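Local coordinates for xylan esterase 1 (Thermoanaerobacterium sp. 'JW/SL YS485', PDB 3FCY), which probably removes acetyl groups from xylan and related esters, as a calcium-binding alpha/beta hydrolase of carbohydrate esterase family 7, at residues Q251-Y256 with E269-L274; T156-T159 with I164-G167; K98-K103 with N129-G134; N125-Y130 with V137-V142. One frame throughout, in Å; residues are numbered along the deposited sequence.

Contact 1: Q251-Y256 with E269-L274; sequences QEITDY and EVFTKL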
loop_
_atom_site.group_PDB
_atom_site.type_symbol
_atom_site.label_atom_id
_atom_site.label_comp_id
_atom_site.label_asym_id
_atom_site.label_seq_id
_atom_site.Cartn_x
_atom_site.Cartn_y
_atom_site.Cartn_z
ATOM N N GLN A 251 5.465 2.436 17.796
ATOM C CA GLN A 251 4.104 1.895 17.852
ATOM C C GLN A 251 3.656 1.451 19.248
ATOM O O GLN A 251 2.490 1.609 19.614
ATOM C CB GLN A 251 3.980 0.706 16.890
ATOM C CG GLN A 251 2.615 0.017 16.903
ATOM C CD GLN A 251 1.495 0.922 16.430
ATOM O OE1 GLN A 251 1.575 1.516 15.357
ATOM N NE2 GLN A 251 0.440 1.028 17.225
ATOM N N GLU A 252 4.583 0.896 20.022
ATOM C CA GLU A 252 4.265 0.402 21.357
ATOM C C GLU A 252 3.698 1.456 22.304
ATOM O O GLU A 252 2.941 1.126 23.216
ATOM C CB GLU A 252 5.497 -0.258 21.972
ATOM C CG GLU A 252 6.651 0.684 22.271
ATOM C CD GLU A 252 7.950 -0.066 22.464
ATOM O OE1 GLU A 252 8.577 -0.438 21.450
ATOM O OE2 GLU A 252 8.336 -0.300 23.627
ATOM N N ILE A 253 4.050 2.719 22.097
ATOM C CA ILE A 253 3.519 3.776 22.953
ATOM C C ILE A 253 2.017 3.886 22.698
ATOM O O ILE A 253 1.231 4.082 23.625
ATOM C CB ILE A 253 4.188 5.126 22.662
ATOM C CG1 ILE A 253 5.646 5.081 23.124
ATOM C CG2 ILE A 253 3.427 6.246 23.360
ATOM C CD1 ILE A 253 6.446 6.296 22.730
ATOM N N THR A 254 1.630 3.760 21.432
ATOM C CA THR A 254 0.220 3.805 21.054
ATOM C C THR A 254 -0.466 2.545 21.592
ATOM O O THR A 254 -1.559 2.622 22.157
ATOM C CB THR A 254 0.050 3.874 19.517
ATOM O OG1 THR A 254 0.384 5.190 19.062
ATOM C CG2 THR A 254 -1.393 3.548 19.106
ATOM N N ASP A 255 0.184 1.391 21.431
ATOM C CA ASP A 255 -0.383 0.133 21.919
ATOM C C ASP A 255 -0.642 0.225 23.417
ATOM O O ASP A 255 -1.682 -0.219 23.910
ATOM C CB ASP A 255 0.566 -1.046 21.669
ATOM C CG ASP A 255 0.746 -1.366 20.192
ATOM O OD1 ASP A 255 -0.034 -0.862 19.358
ATOM O OD2 ASP A 255 1.672 -2.140 19.872
ATOM N N TYR A 256 0.318 0.792 24.142
ATOM C CA TYR A 256 0.177 0.927 25.584
ATOM C C TYR A 256 -1.097 1.673 25.971
ATOM O O TYR A 256 -1.895 1.179 26.766
ATOM C CB TYR A 256 1.373 1.658 26.191
ATOM C CG TYR A 256 1.225 1.788 27.684
ATOM C CD1 TYR A 256 1.532 0.722 28.529
ATOM C CD2 TYR A 256 0.693 2.945 28.249
ATOM C CE1 TYR A 256 1.308 0.803 29.899
ATOM C CE2 TYR A 256 0.463 3.037 29.619
ATOM C CZ TYR A 256 0.772 1.965 30.437
ATOM O OH TYR A 256 0.539 2.055 31.790
ATOM N N GLU A 269 1.392 11.089 33.733
ATOM C CA GLU A 269 2.179 10.165 34.543
ATOM C C GLU A 269 2.943 9.187 33.654
ATOM O O GLU A 269 4.073 8.808 33.959
ATOM C CB GLU A 269 1.282 9.370 35.488
ATOM C CG GLU A 269 0.441 10.208 36.431
ATOM C CD GLU A 269 -0.289 9.350 37.446
ATOM O OE1 GLU A 269 -0.893 8.332 37.037
ATOM O OE2 GLU A 269 -0.263 9.691 38.651
ATOM N N VAL A 270 2.313 8.768 32.563
ATOM C CA VAL A 270 2.944 7.834 31.641
ATOM C C VAL A 270 4.164 8.465 30.976
ATOM O O VAL A 270 5.260 7.904 31.015
ATOM C CB VAL A 270 1.948 7.368 30.552
ATOM C CG1 VAL A 270 2.668 6.537 29.497
ATOM C CG2 VAL A 270 0.841 6.543 31.194
ATOM N N PHE A 271 3.977 9.636 30.374
ATOM C CA PHE A 271 5.086 10.300 29.708
ATOM C C PHE A 271 6.158 10.796 30.672
ATOM O O PHE A 271 7.327 10.871 30.307
ATOM C CB PHE A 271 4.576 11.440 28.827
ATOM C CG PHE A 271 3.952 10.968 27.545
ATOM C CD1 PHE A 271 2.580 11.078 27.334
ATOM C CD2 PHE A 271 4.736 10.380 26.557
ATOM C CE1 PHE A 271 1.999 10.606 26.155
ATOM C CE2 PHE A 271 4.165 9.905 25.375
ATOM C CZ PHE A 271 2.795 10.017 25.175
ATOM N N THR A 272 5.770 11.127 31.900
ATOM C CA THR A 272 6.744 11.582 32.887
ATOM C C THR A 272 7.632 10.400 33.248
ATOM O O THR A 272 8.850 10.534 33.363
ATOM C CB THR A 272 6.059 12.109 34.172
ATOM O OG1 THR A 272 5.300 13.285 33.861
ATOM C CG2 THR A 272 7.096 12.446 35.235
ATOM N N LYS A 273 7.016 9.237 33.425
ATOM C CA LYS A 273 7.763 8.034 33.759
ATOM C C LYS A 273 8.700 7.671 32.607
ATOM O O LYS A 273 9.841 7.250 32.830
ATOM C CB LYS A 273 6.804 6.885 34.051
ATOM C CG LYS A 273 7.464 5.699 34.718
ATOM C CD LYS A 273 6.416 4.763 35.291
ATOM C CE LYS A 273 7.050 3.586 36.012
ATOM N NZ LYS A 273 6.000 2.713 36.606
ATOM N N LEU A 274 8.222 7.839 31.376
ATOM C CA LEU A 274 9.052 7.555 30.203
ATOM C C LEU A 274 10.202 8.564 30.171
ATOM O O LEU A 274 11.207 8.369 29.485
ATOM C CB LEU A 274 8.226 7.663 28.916
ATOM C CG LEU A 274 7.202 6.549 28.653
ATOM C CD1 LEU A 274 6.390 6.879 27.410
ATOM C CD2 LEU A 274 7.917 5.217 28.485
#

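Contact 2: T156-T159 with I164-G167; sequences TGNT and IIRG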
loop_
_atom_site.group_PDB
_atom_site.type_symbol
_atom_site.label_atom_id
_atom_site.label_comp_id
_atom_site.label_asym_id
_atom_site.label_seq_id
_atom_site.Cartn_x
_atom_site.Cartn_y
_atom_site.Cartn_z
ATOM N N THR A 156 6.276 -6.775 35.718
ATOM C CA THR A 156 4.836 -6.931 35.601
ATOM C C THR A 156 4.419 -6.150 34.362
ATOM O O THR A 156 5.188 -5.335 33.847
ATOM C CB THR A 156 4.107 -6.364 36.831
ATOM O OG1 THR A 156 4.484 -4.996 37.017
ATOM C CG2 THR A 156 4.468 -7.162 38.076
ATOM N N GLY A 157 3.212 -6.402 33.874
ATOM C CA GLY A 157 2.756 -5.695 32.696
ATOM C C GLY A 157 3.102 -6.419 31.405
ATOM O O GLY A 157 3.596 -7.545 31.419
ATOM N N ASN A 158 2.846 -5.749 30.288
ATOM C CA ASN A 158 3.086 -6.287 28.950
ATOM C C ASN A 158 4.522 -6.760 28.681
ATOM O O ASN A 158 5.487 -6.105 29.083
ATOM C CB ASN A 158 2.677 -5.221 27.924
ATOM C CG ASN A 158 2.729 -5.725 26.500
ATOM O OD1 ASN A 158 3.782 -5.715 25.857
ATOM N ND2 ASN A 158 1.590 -6.183 26.002
ATOM N N THR A 159 4.653 -7.908 28.014
ATOM C CA THR A 159 5.962 -8.464 27.657
ATOM C C THR A 159 5.935 -8.976 26.217
ATOM O O THR A 159 6.892 -9.583 25.751
ATOM C CB THR A 159 6.379 -9.667 28.555
ATOM O OG1 THR A 159 5.514 -10.784 28.296
ATOM C CG2 THR A 159 6.321 -9.292 30.033
ATOM N N ILE A 164 10.532 -0.344 25.163
ATOM C CA ILE A 164 10.335 0.995 25.716
ATOM C C ILE A 164 9.314 0.964 26.853
ATOM O O ILE A 164 9.517 1.592 27.893
ATOM C CB ILE A 164 9.838 1.984 24.645
ATOM C CG1 ILE A 164 10.910 2.164 23.567
ATOM C CG2 ILE A 164 9.486 3.326 25.291
ATOM C CD1 ILE A 164 10.504 3.103 22.450
ATOM N N ILE A 165 8.213 0.241 26.648
ATOM C CA ILE A 165 7.171 0.139 27.664
ATOM C C ILE A 165 7.371 -1.068 28.575
ATOM O O ILE A 165 6.548 -1.329 29.445
ATOM C CB ILE A 165 5.756 0.037 27.035
ATOM C CG1 ILE A 165 5.652 -1.225 26.173
ATOM C CG2 ILE A 165 5.462 1.277 26.201
ATOM C CD1 ILE A 165 4.240 -1.512 25.690
ATOM N N ARG A 166 8.458 -1.807 28.371
ATOM C CA ARG A 166 8.746 -2.981 29.191
ATOM C C ARG A 166 9.085 -2.533 30.620
ATOM O O ARG A 166 10.088 -1.858 30.845
ATOM C CB ARG A 166 9.914 -3.775 28.587
ATOM C CG ARG A 166 10.155 -5.155 29.210
ATOM C CD ARG A 166 8.935 -6.077 29.059
ATOM N NE ARG A 166 8.544 -6.244 27.660
ATOM C CZ ARG A 166 9.121 -7.080 26.800
ATOM N NH1 ARG A 166 10.128 -7.857 27.181
ATOM N NH2 ARG A 166 8.703 -7.122 25.539
ATOM N N GLY A 167 8.237 -2.910 31.574
ATOM C CA GLY A 167 8.447 -2.524 32.958
ATOM C C GLY A 167 7.824 -1.173 33.272
ATOM O O GLY A 167 8.012 -0.624 34.364
HETATM O O HOH W 1 5.995 -4.568 31.279
HETATM O O HOH W 2 6.447 -4.903 26.341
#

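Contact 3: K98-K103 with N129-G134; sequences KYIKPK and NYVAAG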
loop_
_atom_site.group_PDB
_atom_site.type_symbol
_atom_site.label_atom_id
_atom_site.label_comp_id
_atom_site.label_asym_id
_atom_site.label_seq_id
_atom_site.Cartn_x
_atom_site.Cartn_y
_atom_site.Cartn_z
ATOM N N LYS A 98 30.738 -8.124 20.841
ATOM C CA LYS A 98 31.841 -8.570 20.008
ATOM C C LYS A 98 33.006 -7.712 20.481
ATOM O O LYS A 98 32.805 -6.568 20.881
ATOM C CB LYS A 98 31.561 -8.296 18.523
ATOM C CG LYS A 98 30.632 -9.303 17.853
ATOM C CD LYS A 98 30.447 -8.967 16.372
ATOM C CE LYS A 98 29.785 -10.113 15.619
ATOM N NZ LYS A 98 28.460 -10.473 16.194
ATOM N N TYR A 99 34.213 -8.261 20.440
ATOM C CA TYR A 99 35.403 -7.535 20.881
ATOM C C TYR A 99 36.565 -7.863 19.955
ATOM O O TYR A 99 37.027 -9.005 19.899
ATOM C CB TYR A 99 35.719 -7.919 22.336
ATOM C CG TYR A 99 37.069 -7.485 22.882
ATOM C CD1 TYR A 99 37.605 -6.229 22.593
ATOM C CD2 TYR A 99 37.783 -8.320 23.744
ATOM C CE1 TYR A 99 38.822 -5.812 23.157
ATOM C CE2 TYR A 99 38.991 -7.917 24.312
ATOM C CZ TYR A 99 39.504 -6.663 24.016
ATOM O OH TYR A 99 40.689 -6.269 24.599
ATOM N N ILE A 100 37.014 -6.856 19.209
ATOM C CA ILE A 100 38.115 -7.021 18.269
ATOM C C ILE A 100 39.293 -6.166 18.723
ATOM O O ILE A 100 39.176 -4.950 18.888
ATOM C CB ILE A 100 37.708 -6.599 16.846
ATOM C CG1 ILE A 100 36.382 -7.269 16.464
ATOM C CG2 ILE A 100 38.797 -7.000 15.862
ATOM C CD1 ILE A 100 35.802 -6.785 15.145
ATOM N N LYS A 101 40.429 -6.821 18.919
ATOM C CA LYS A 101 41.637 -6.160 19.383
ATOM C C LYS A 101 42.731 -6.262 18.327
ATOM O O LYS A 101 43.110 -7.360 17.917
ATOM C CB LYS A 101 42.098 -6.822 20.684
ATOM C CG LYS A 101 43.339 -6.232 21.307
ATOM C CD LYS A 101 43.763 -7.061 22.512
ATOM C CE LYS A 101 45.056 -6.537 23.116
ATOM N NZ LYS A 101 45.498 -7.381 24.262
ATOM N N PRO A 102 43.249 -5.113 17.867
ATOM C CA PRO A 102 44.306 -5.134 16.853
ATOM C C PRO A 102 45.606 -5.693 17.426
ATOM O O PRO A 102 45.910 -5.496 18.605
ATOM C CB PRO A 102 44.431 -3.663 16.459
ATOM C CG PRO A 102 44.121 -2.951 17.742
ATOM C CD PRO A 102 42.936 -3.730 18.277
ATOM N N LYS A 103 46.364 -6.402 16.596
ATOM C CA LYS A 103 47.633 -6.962 17.038
ATOM C C LYS A 103 48.727 -5.910 16.905
ATOM O O LYS A 103 49.607 -6.018 16.055
ATOM C CB LYS A 103 48.007 -8.195 16.210
ATOM C CG LYS A 103 47.259 -9.472 16.569
ATOM C CD LYS A 103 47.831 -10.634 15.767
ATOM C CE LYS A 103 47.181 -11.957 16.114
ATOM N NZ LYS A 103 47.786 -13.064 15.313
ATOM N N ASN A 129 36.919 -1.825 9.761
ATOM C CA ASN A 129 37.331 -0.567 9.152
ATOM C C ASN A 129 38.015 0.303 10.207
ATOM O O ASN A 129 38.975 1.008 9.904
ATOM C CB ASN A 129 36.132 0.156 8.518
ATOM C CG ASN A 129 35.043 0.490 9.516
ATOM O OD1 ASN A 129 34.827 -0.230 10.487
ATOM N ND2 ASN A 129 34.331 1.581 9.264
ATOM N N TYR A 130 37.539 0.243 11.448
ATOM C CA TYR A 130 38.174 1.017 12.511
ATOM C C TYR A 130 39.392 0.280 13.067
ATOM O O TYR A 130 40.313 0.902 13.600
ATOM C CB TYR A 130 37.185 1.334 13.638
ATOM C CG TYR A 130 36.294 2.509 13.312
ATOM C CD1 TYR A 130 35.105 2.333 12.601
ATOM C CD2 TYR A 130 36.663 3.806 13.675
ATOM C CE1 TYR A 130 34.304 3.419 12.258
ATOM C CE2 TYR A 130 35.873 4.902 13.338
ATOM C CZ TYR A 130 34.692 4.699 12.629
ATOM O OH TYR A 130 33.894 5.770 12.302
ATOM N N VAL A 131 39.404 -1.043 12.941
ATOM C CA VAL A 131 40.549 -1.814 13.411
ATOM C C VAL A 131 41.716 -1.435 12.496
ATOM O O VAL A 131 42.866 -1.386 12.926
ATOM C CB VAL A 131 40.288 -3.343 13.332
ATOM C CG1 VAL A 131 41.562 -4.114 13.675
ATOM C CG2 VAL A 131 39.174 -3.731 14.307
ATOM N N ALA A 132 41.408 -1.160 11.231
ATOM C CA ALA A 132 42.434 -0.758 10.273
ATOM C C ALA A 132 43.093 0.527 10.768
ATOM O O ALA A 132 44.255 0.798 10.464
ATOM C CB ALA A 132 41.819 -0.527 8.896
ATOM N N ALA A 133 42.338 1.311 11.533
ATOM C CA ALA A 133 42.837 2.568 12.073
ATOM C C ALA A 133 43.520 2.361 13.419
ATOM O O ALA A 133 43.875 3.325 14.092
ATOM C CB ALA A 133 41.694 3.566 12.215
ATOM N N GLY A 134 43.693 1.100 13.810
ATOM C CA GLY A 134 44.354 0.800 15.071
ATOM C C GLY A 134 43.468 0.835 16.304
ATOM O O GLY A 134 43.967 0.773 17.429
#

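Contact 4: N125-Y130 with V137-V142; sequences NDKLNY and VVAMDV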
loop_
_atom_site.group_PDB
_atom_site.type_symbol
_atom_site.label_atom_id
_atom_site.label_comp_id
_atom_site.label_asym_id
_atom_site.label_seq_id
_atom_site.Cartn_x
_atom_site.Cartn_y
_atom_site.Cartn_z
ATOM N N ASN A 125 33.344 -8.631 10.179
ATOM C CA ASN A 125 34.091 -7.959 9.121
ATOM C C ASN A 125 33.940 -6.450 8.956
ATOM O O ASN A 125 34.939 -5.756 8.791
ATOM C CB ASN A 125 33.827 -8.664 7.780
ATOM C CG ASN A 125 32.650 -8.079 7.032
ATOM O OD1 ASN A 125 32.790 -7.083 6.327
ATOM N ND2 ASN A 125 31.477 -8.689 7.189
ATOM N N ASP A 126 32.717 -5.934 9.007
ATOM C CA ASP A 126 32.515 -4.501 8.820
ATOM C C ASP A 126 32.925 -3.645 10.019
ATOM O O ASP A 126 32.824 -2.417 9.979
ATOM C CB ASP A 126 31.059 -4.216 8.420
ATOM C CG ASP A 126 30.061 -4.709 9.446
ATOM O OD1 ASP A 126 29.943 -4.076 10.518
ATOM O OD2 ASP A 126 29.397 -5.735 9.174
ATOM N N LYS A 127 33.390 -4.293 11.085
ATOM C CA LYS A 127 33.853 -3.571 12.265
ATOM C C LYS A 127 35.350 -3.328 12.081
ATOM O O LYS A 127 35.951 -2.501 12.770
ATOM C CB LYS A 127 33.644 -4.399 13.543
ATOM C CG LYS A 127 32.203 -4.822 13.828
ATOM C CD LYS A 127 31.272 -3.624 13.967
ATOM C CE LYS A 127 29.842 -4.060 14.290
ATOM N NZ LYS A 127 29.274 -4.978 13.258
ATOM N N LEU A 128 35.940 -4.051 11.133
ATOM C CA LEU A 128 37.372 -3.956 10.868
ATOM C C LEU A 128 37.843 -2.658 10.223
ATOM O O LEU A 128 39.046 -2.414 10.140
ATOM C CB LEU A 128 37.824 -5.144 10.010
ATOM C CG LEU A 128 37.607 -6.528 10.630
ATOM C CD1 LEU A 128 38.029 -7.608 9.634
ATOM C CD2 LEU A 128 38.405 -6.640 11.935
ATOM N N ASN A 129 36.919 -1.825 9.761
ATOM C CA ASN A 129 37.331 -0.567 9.152
ATOM C C ASN A 129 38.015 0.303 10.207
ATOM O O ASN A 129 38.975 1.008 9.904
ATOM C CB ASN A 129 36.132 0.156 8.518
ATOM C CG ASN A 129 35.043 0.490 9.516
ATOM O OD1 ASN A 129 34.827 -0.230 10.487
ATOM N ND2 ASN A 129 34.331 1.581 9.264
ATOM N N TYR A 130 37.539 0.243 11.448
ATOM C CA TYR A 130 38.174 1.017 12.511
ATOM C C TYR A 130 39.392 0.280 13.067
ATOM O O TYR A 130 40.313 0.902 13.600
ATOM C CB TYR A 130 37.185 1.334 13.638
ATOM C CG TYR A 130 36.294 2.509 13.312
ATOM C CD1 TYR A 130 35.105 2.333 12.601
ATOM C CD2 TYR A 130 36.663 3.806 13.675
ATOM C CE1 TYR A 130 34.304 3.419 12.258
ATOM C CE2 TYR A 130 35.873 4.902 13.338
ATOM C CZ TYR A 130 34.692 4.699 12.629
ATOM O OH TYR A 130 33.894 5.770 12.302
ATOM N N VAL A 137 37.711 -2.416 18.779
ATOM C CA VAL A 137 36.297 -2.187 18.489
ATOM C C VAL A 137 35.405 -3.155 19.257
ATOM O O VAL A 137 35.637 -4.366 19.257
ATOM C CB VAL A 137 35.995 -2.325 16.971
ATOM C CG1 VAL A 137 34.501 -2.100 16.704
ATOM C CG2 VAL A 137 36.827 -1.318 16.183
ATOM N N VAL A 138 34.385 -2.602 19.906
ATOM C CA VAL A 138 33.437 -3.390 20.687
ATOM C C VAL A 138 32.019 -3.078 20.210
ATOM O O VAL A 138 31.682 -1.921 19.974
ATOM C CB VAL A 138 33.548 -3.054 22.197
ATOM C CG1 VAL A 138 32.580 -3.915 23.001
ATOM C CG2 VAL A 138 34.979 -3.277 22.678
ATOM N N ALA A 139 31.201 -4.115 20.053
ATOM C CA ALA A 139 29.814 -3.953 19.612
ATOM C C ALA A 139 28.925 -4.771 20.544
ATOM O O ALA A 139 28.927 -6.001 20.493
ATOM C CB ALA A 139 29.659 -4.431 18.174
ATOM N N MET A 140 28.166 -4.074 21.384
ATOM C CA MET A 140 27.290 -4.702 22.374
ATOM C C MET A 140 25.923 -5.124 21.845
ATOM O O MET A 140 25.347 -4.462 20.977
ATOM C CB MET A 140 27.081 -3.739 23.549
ATOM C CG MET A 140 26.315 -4.322 24.733
ATOM S SD MET A 140 25.770 -3.043 25.899
ATOM C CE MET A 140 24.138 -2.662 25.235
ATOM N N ASP A 141 25.413 -6.234 22.371
ATOM C CA ASP A 141 24.087 -6.715 22.000
ATOM C C ASP A 141 23.153 -6.238 23.102
ATOM O O ASP A 141 23.483 -6.342 24.288
ATOM C CB ASP A 141 24.030 -8.245 21.931
ATOM C CG ASP A 141 24.675 -8.802 20.678
ATOM O OD1 ASP A 141 24.726 -8.077 19.658
ATOM O OD2 ASP A 141 25.110 -9.974 20.708
ATOM N N VAL A 142 22.001 -5.698 22.716
ATOM C CA VAL A 142 21.027 -5.225 23.691
ATOM C C VAL A 142 20.297 -6.432 24.274
ATOM O O VAL A 142 20.033 -7.406 23.567
ATOM C CB VAL A 142 19.998 -4.265 23.042
ATOM C CG1 VAL A 142 18.879 -3.945 24.031
ATOM C CG2 VAL A 142 20.695 -2.975 22.606
#

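Contact 1: Q251-Y256 with E269-L274
Tyr256 and Val270 meet where helices 251-260 and 267-274 come together, their CA atoms 9.6 Å apart. The ring of Tyr256 is carried across to the second helix by a chi1 of -180°, which sets CG opposite the backbone N. CB rests against CG2 of Ile165, so the root of the side chain already touches another loop. Further out, CE2 reaches the fork of Val270, lying 3.9 Å from CG2 and 4.1 Å from CG1 of that valine, and CG2 comes at the ring obliquely. The ring also packs on that of Phe260. At the tip, OH leaves the apolar layer and is hydrogen-bonded to Asp169 and Arg266, which gives the buried hydroxyl two polar partners. A turn earlier on the first helix, CG2 of Ile253 meets CZ of Phe271 at 4.2 Å, and Tyr237 of helix 237-242 packs against both residues. All four touching residues are buried and the join between the helices is wholly apolar. Beside Ile253 on the first helix, Glu252 bonds the hydroxyl of Tyr117, a predicted substrate-binding residue. Such a buried helix pair belongs to the helical excursion between strands 226-230 and 289-295 of this alpha/beta-hydrolase fold.

Contact 2: T156-T159 with I164-G167
Arg166 lays one face of its guanidinium group over the backbone of Thr159, whose CA sits 3.3 Å above the guanidinium plane, offset toward the rim. Thr159 O lies over the same group, 3.1 Å from Arg166 NH2, but the angle is too poor for a hydrogen bond. The side chain gets there by bending at chi2 (60°) and chi3 (57°). In the guanidinium plane, Arg166 NE donates to a water 2.8 Å away, and that water also lies within bonding distance of Asn158 OD1. A second water joins the two backbones: it gives protons to Thr156 O and Asn158 O and accepts one from Gly167 N at 2.8 Å. Gly167 has a positive phi (87°), a conformation in which a CB would press on the preceding carbonyl O. The outer shell is another subunit: Arg166 NH2 bonds Thr159 O of the third subunit, Arg166 NH1 of that subunit bonds Thr159 O here, and Asn158 ND2 bonds Gln145 O there. A leucine in place of Arg166 would probably leave the NE-bound water without its donor and Thr159 O of the third subunit without its charged partner. The loops are thus joined largely through water and the guanidinium face lying over the Thr159 backbone; NE serves the water within the loop, while NH2 bonds across the subunit boundary.

Contact 3: K98-K103 with N129-G134
Val131 fits against strand 94-102 with both its methyls, each meeting a different residue. CG2 touches Ile100 CG2 at 3.6 Å, the closest approach of the contact, the two side chains crossing at about a right angle. CG1 lies 4.0 Å from Pro102 CB. In Ile100 the CG2 branch is anti to the backbone N while CG1 is not (chi1 -50°), and it is this branch that meets the valine. Ala80 of strand 80-88 also packs on both residues, and Val137 of strand 136-140 packs on Val131, making the buried side continuous with the sheet. Toward the helix end the contact narrows to Pro102 CG against the Gly134 carbonyl, 3.7 Å from its O. There the chain turns away in a Schellman motif, with Phe135 N bonded to Tyr130 O and Gly134 N to Val131 O (2.8 Å), and the positive phi of Gly134 (84°) reverses the backbone. Lys101 sends its CB away from the helix, and Lys103 beyond it is exposed. Ala132 also points away from the strand, onto Ala132 of the fourth subunit. Between these two segments the contact is aliphatic packing, with one C-H against a carbonyl oxygen at its end; Gly134 N serves to end the helix, and Ala133 O bonds the hydroxyl of Tyr345, a calcium-binding residue.

Contact 4: N125-Y130 with V137-V142
The backbone of Lys127, at the end of a 3-10 turn, passes over strand 136-140 with its CA 6.8 Å from that of Val137. Val137 fills the angle below the turn: CG2 lies 3.7 Å from Lys127 O and as close to Tyr130 CB, while CG1 meets Lys127 CB at 4.0 Å. Beyond CB, the Tyr130 ring leads off toward Met338 and Met341 of helix 333-342. The lysine chain bends at chi2 (-59°) and runs alongside the strand until CE rests 3.9 Å from Ala139 CB. This is the packing of a beta-alpha-beta unit, in which the short helix 128-131 connects the parallel neighbours 108-114 and 136-140 and covers one face of the second. A further bend at chi4 (-58°) turns NZ from the apolar surface to three oxygens. Asp126 OD1 takes it in a salt bridge of 3.0 Å, met on the syn side and 23° out of the carboxylate plane; Ser121 O and Asp123 O take the other bonds, tying the preceding loop to the turn. With an alanine in place of Lys127, Asp126 would probably lose its charged mate, the two carbonyls their donor, and Ala139 its cover. Alternation along the strand sends Val138 to the other side of the sheet, where it packs on Val191 of helix 176-192.

How the contacts relate
The four contacts form two pairs, with contacts 1 and 3 on opposite sides of the chain's centre. Contacts 1 and 2 have centres 10 Å apart and touch directly: Glu252 OE2 lies 3.1 Å from Ile165 N, probably hydrogen-bonded. The side chains of Ile253 and Ile165 lie about 9 Å and 7 Å from that of Tyr117, so this pair probably lies near the predicted substrate site. Contacts 3 and 4, centres 8 Å apart, share Asn129 and Tyr130 and join through neighbouring antiparallel strands, with Ile100 N 2.8 Å from Val137 O. They lie on the calcium side, the metal about 13 Å from the Tyr130 side chain, and both touch the fourth subunit. The centres of contacts 1 and 3 are 39 Å apart.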